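PDB 2BHV: COMB10 from Helicobacter pylori, which is a core subunit of the Com type IV secretion system, a membrane protein of the TrbI/VirB10 family with a periplasmic domain. Local coordinates for residues A[81-93]-A[103-115]. Numbering follows the deposited sequence.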
# COMPACT_ATOMS: atom_id res chain seq x y z
N LEU A 81 -11.81 -39.57 -17.11
CA LEU A 81 -11.83 -38.51 -18.13
C LEU A 81 -10.51 -37.76 -18.22
O LEU A 81 -10.02 -37.51 -19.32
CB LEU A 81 -12.99 -37.53 -17.91
CG LEU A 81 -14.43 -38.06 -17.89
CD1 LEU A 81 -15.38 -36.92 -17.61
CD2 LEU A 81 -14.82 -38.77 -19.20
N ILE A 82 -9.94 -37.38 -17.07
CA ILE A 82 -8.57 -36.84 -17.04
C ILE A 82 -7.67 -37.77 -16.24
O ILE A 82 -7.77 -37.81 -15.01
CB ILE A 82 -8.48 -35.41 -16.48
CG1 ILE A 82 -9.49 -34.49 -17.16
CG2 ILE A 82 -7.05 -34.88 -16.65
CD1 ILE A 82 -9.60 -33.13 -16.55
N PRO A 83 -6.80 -38.53 -16.93
CA PRO A 83 -5.87 -39.48 -16.31
C PRO A 83 -4.78 -38.77 -15.53
O PRO A 83 -4.31 -37.71 -15.93
CB PRO A 83 -5.25 -40.22 -17.51
CG PRO A 83 -6.15 -39.91 -18.67
CD PRO A 83 -6.68 -38.55 -18.40
N LYS A 84 -4.40 -39.37 -14.40
CA LYS A 84 -3.24 -38.94 -13.64
C LYS A 84 -2.05 -38.77 -14.57
O LYS A 84 -1.79 -39.62 -15.43
CB LYS A 84 -2.92 -39.98 -12.58
CG LYS A 84 -1.80 -39.60 -11.65
CD LYS A 84 -1.44 -40.77 -10.75
CE LYS A 84 -0.35 -40.41 -9.77
NZ LYS A 84 0.22 -41.65 -9.20
N GLY A 85 -1.34 -37.66 -14.41
CA GLY A 85 -0.14 -37.42 -15.19
C GLY A 85 -0.37 -36.63 -16.45
O GLY A 85 0.59 -36.31 -17.16
N SER A 86 -1.62 -36.29 -16.75
CA SER A 86 -1.91 -35.41 -17.90
C SER A 86 -1.28 -34.03 -17.72
O SER A 86 -1.20 -33.49 -16.61
CB SER A 86 -3.40 -35.25 -18.14
OG SER A 86 -4.10 -36.45 -17.94
N LYS A 87 -0.82 -33.47 -18.82
CA LYS A 87 -0.35 -32.10 -18.82
C LYS A 87 -1.53 -31.19 -19.10
O LYS A 87 -2.37 -31.51 -19.94
CB LYS A 87 0.74 -31.93 -19.87
CG LYS A 87 2.17 -32.19 -19.38
CD LYS A 87 2.31 -33.38 -18.40
CE LYS A 87 3.48 -34.31 -18.76
NZ LYS A 87 4.76 -33.60 -19.10
N VAL A 88 -1.62 -30.08 -18.37
CA VAL A 88 -2.60 -29.03 -18.68
C VAL A 88 -1.85 -27.81 -19.17
O VAL A 88 -0.95 -27.31 -18.48
CB VAL A 88 -3.46 -28.62 -17.46
CG1 VAL A 88 -4.72 -27.90 -17.93
CG2 VAL A 88 -3.85 -29.82 -16.62
N ILE A 89 -2.21 -27.33 -20.34
CA ILE A 89 -1.53 -26.17 -20.91
C ILE A 89 -2.42 -24.95 -20.78
O ILE A 89 -3.58 -24.96 -21.21
CB ILE A 89 -1.13 -26.42 -22.38
CG1 ILE A 89 -0.20 -27.62 -22.46
CG2 ILE A 89 -0.46 -25.20 -22.96
CD1 ILE A 89 -0.12 -28.23 -23.84
N GLY A 90 -1.86 -23.90 -20.17
CA GLY A 90 -2.56 -22.64 -19.99
C GLY A 90 -1.77 -21.42 -20.43
O GLY A 90 -0.56 -21.50 -20.66
N TYR A 91 -2.45 -20.28 -20.56
CA TYR A 91 -1.83 -19.02 -20.88
C TYR A 91 -2.26 -18.02 -19.85
O TYR A 91 -3.41 -17.99 -19.47
CB TYR A 91 -2.23 -18.58 -22.28
CG TYR A 91 -1.83 -19.58 -23.33
CD1 TYR A 91 -0.55 -19.57 -23.87
CD2 TYR A 91 -2.72 -20.56 -23.75
CE1 TYR A 91 -0.17 -20.52 -24.83
CE2 TYR A 91 -2.35 -21.51 -24.71
CZ TYR A 91 -1.08 -21.48 -25.24
OH TYR A 91 -0.73 -22.42 -26.17
N TYR A 92 -1.31 -17.23 -19.38
CA TYR A 92 -1.56 -16.34 -18.26
C TYR A 92 -1.12 -14.92 -18.56
O TYR A 92 -0.18 -14.71 -19.33
CB TYR A 92 -0.84 -16.85 -17.00
CG TYR A 92 0.68 -16.74 -17.04
CD1 TYR A 92 1.34 -15.56 -16.65
CD2 TYR A 92 1.47 -17.82 -17.45
CE1 TYR A 92 2.71 -15.47 -16.66
CE2 TYR A 92 2.86 -17.73 -17.48
CZ TYR A 92 3.47 -16.55 -17.08
OH TYR A 92 4.85 -16.44 -17.10
N SER A 93 -1.81 -13.96 -17.94
CA SER A 93 -1.37 -12.57 -17.95
C SER A 93 -1.61 -11.91 -16.60
O SER A 93 -2.52 -12.30 -15.86
CB SER A 93 -2.09 -11.77 -19.04
OG SER A 93 -3.45 -11.54 -18.70
N LEU A 103 -4.16 -11.86 -11.77
CA LEU A 103 -3.62 -12.93 -12.61
C LEU A 103 -4.76 -13.66 -13.25
O LEU A 103 -5.68 -14.10 -12.54
CB LEU A 103 -2.83 -13.95 -11.76
CG LEU A 103 -1.72 -14.85 -12.35
CD1 LEU A 103 -1.71 -16.18 -11.65
CD2 LEU A 103 -1.80 -15.04 -13.84
N ASP A 104 -4.72 -13.80 -14.57
CA ASP A 104 -5.71 -14.62 -15.24
C ASP A 104 -5.04 -15.78 -15.92
O ASP A 104 -4.08 -15.59 -16.64
CB ASP A 104 -6.50 -13.79 -16.25
CG ASP A 104 -7.18 -12.60 -15.61
OD1 ASP A 104 -7.60 -12.69 -14.44
OD2 ASP A 104 -7.30 -11.55 -16.28
N ILE A 105 -5.54 -16.99 -15.68
CA ILE A 105 -5.04 -18.16 -16.37
C ILE A 105 -6.18 -18.78 -17.16
O ILE A 105 -7.20 -19.16 -16.60
CB ILE A 105 -4.45 -19.19 -15.38
CG1 ILE A 105 -3.40 -18.55 -14.48
CG2 ILE A 105 -3.85 -20.35 -16.14
CD1 ILE A 105 -3.11 -19.33 -13.25
N VAL A 106 -6.01 -18.87 -18.47
CA VAL A 106 -6.94 -19.61 -19.31
C VAL A 106 -6.35 -20.98 -19.60
O VAL A 106 -5.38 -21.09 -20.33
CB VAL A 106 -7.21 -18.89 -20.64
CG1 VAL A 106 -8.27 -19.63 -21.45
CG2 VAL A 106 -7.63 -17.48 -20.39
N TRP A 107 -6.92 -22.01 -19.01
CA TRP A 107 -6.49 -23.35 -19.33
C TRP A 107 -7.10 -23.76 -20.67
O TRP A 107 -8.32 -23.87 -20.80
CB TRP A 107 -6.88 -24.32 -18.20
CG TRP A 107 -6.21 -23.98 -16.88
CD1 TRP A 107 -6.82 -23.48 -15.77
CD2 TRP A 107 -4.82 -24.11 -16.55
NE1 TRP A 107 -5.90 -23.28 -14.77
CE2 TRP A 107 -4.66 -23.66 -15.21
CE3 TRP A 107 -3.68 -24.56 -17.25
CZ2 TRP A 107 -3.43 -23.66 -14.56
CZ3 TRP A 107 -2.45 -24.55 -16.60
CH2 TRP A 107 -2.33 -24.10 -15.26
N SER A 108 -6.25 -23.97 -21.66
CA SER A 108 -6.72 -24.14 -23.03
C SER A 108 -6.81 -25.59 -23.47
O SER A 108 -7.77 -25.97 -24.12
CB SER A 108 -5.89 -23.32 -24.02
OG SER A 108 -4.64 -23.93 -24.25
N ARG A 109 -5.81 -26.40 -23.15
CA ARG A 109 -5.91 -27.83 -23.45
C ARG A 109 -5.22 -28.77 -22.48
O ARG A 109 -4.28 -28.38 -21.79
CB ARG A 109 -5.54 -28.15 -24.90
CG ARG A 109 -4.07 -28.09 -25.26
CD ARG A 109 -3.90 -28.24 -26.80
NE ARG A 109 -2.50 -28.20 -27.23
CZ ARG A 109 -1.74 -27.09 -27.26
NH1 ARG A 109 -2.24 -25.90 -26.87
NH2 ARG A 109 -0.47 -27.17 -27.68
N ILE A 110 -5.73 -30.00 -22.42
CA ILE A 110 -5.18 -31.07 -21.60
C ILE A 110 -4.65 -32.16 -22.52
O ILE A 110 -5.35 -32.60 -23.43
CB ILE A 110 -6.26 -31.69 -20.70
CG1 ILE A 110 -6.90 -30.64 -19.79
CG2 ILE A 110 -5.69 -32.83 -19.87
CD1 ILE A 110 -8.28 -31.03 -19.23
N ILE A 111 -3.41 -32.59 -22.29
CA ILE A 111 -2.82 -33.70 -23.04
C ILE A 111 -2.64 -34.91 -22.14
O ILE A 111 -1.86 -34.87 -21.18
CB ILE A 111 -1.48 -33.30 -23.71
CG1 ILE A 111 -1.68 -32.08 -24.61
CG2 ILE A 111 -0.90 -34.49 -24.48
CD1 ILE A 111 -0.39 -31.52 -25.21
N THR A 112 -3.37 -35.99 -22.43
CA THR A 112 -3.27 -37.20 -21.61
C THR A 112 -1.93 -37.90 -21.87
O THR A 112 -1.29 -37.67 -22.89
CB THR A 112 -4.45 -38.19 -21.81
OG1 THR A 112 -4.34 -38.86 -23.09
CG2 THR A 112 -5.81 -37.51 -21.66
N PRO A 113 -1.50 -38.75 -20.92
CA PRO A 113 -0.23 -39.44 -21.08
C PRO A 113 -0.17 -40.29 -22.37
O PRO A 113 0.92 -40.51 -22.93
CB PRO A 113 -0.16 -40.33 -19.84
CG PRO A 113 -1.06 -39.67 -18.85
CD PRO A 113 -2.17 -39.12 -19.66
N HIS A 114 -1.33 -40.78 -22.81
CA HIS A 114 -1.37 -41.53 -24.07
C HIS A 114 -1.35 -40.61 -25.28
O HIS A 114 -1.11 -41.06 -26.39
CB HIS A 114 -2.55 -42.49 -24.11
CG HIS A 114 -2.26 -43.81 -23.45
ND1 HIS A 114 -1.22 -43.98 -22.55
CD2 HIS A 114 -2.87 -45.01 -23.54
CE1 HIS A 114 -1.20 -45.23 -22.13
NE2 HIS A 114 -2.20 -45.88 -22.71
N GLY A 115 -1.61 -39.32 -25.05
CA GLY A 115 -1.47 -38.32 -26.09
C GLY A 115 -2.76 -37.91 -26.77
O GLY A 115 -2.73 -37.38 -27.87
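Trp107 lays its indole beside Gly90, and one face of the ring carries Ile105 CG2 toward the rim. These residues belong to an antiparallel beta hairpin, strands 87-94 and 103-111, within the large mixed sheet of the periplasmic domain. Trp107 CE3 approaches Gly90 CA at 3.5 Å, and Val88 CG1 meets the ring obliquely. The indole NE1 is hydrogen-bonded to Thr154 OG1. On the opposite face of the sheet, Ile89 CD1 sits over the centre of the Arg109 guanidinium, while Tyr91 OH lies at its edge. The Tyr91 ring is turned only 28° from the guanidinium plane, with Ser108 OG at the ring edge. Helix 132-146 packs beside Ser93, Asp104 and Val106. Leu103 and Ile105 pack on Ile196 of the second subunit. At the other end, Ile110 CD1 touches Ile82 CD1 at 3.7 Å, the two side chains crossing at about a right angle. Ile110 CG1 stands anti to its carbonyl carbon (chi1 -58°) and meets Val88 CG1. Beyond the strands, Pro83 CD packs on Thr112 CG2 at 3.5 Å. A classic beta bulge interrupts the pairing, with Ser108 and Arg109 both facing Ile89. Ile89 N donates almost straight to Arg109 O at 2.7 Å. In return, Ile89 O accepts from two backbone donors, Ser108 N at 2.9 Å and Arg109 N at 3.3 Å.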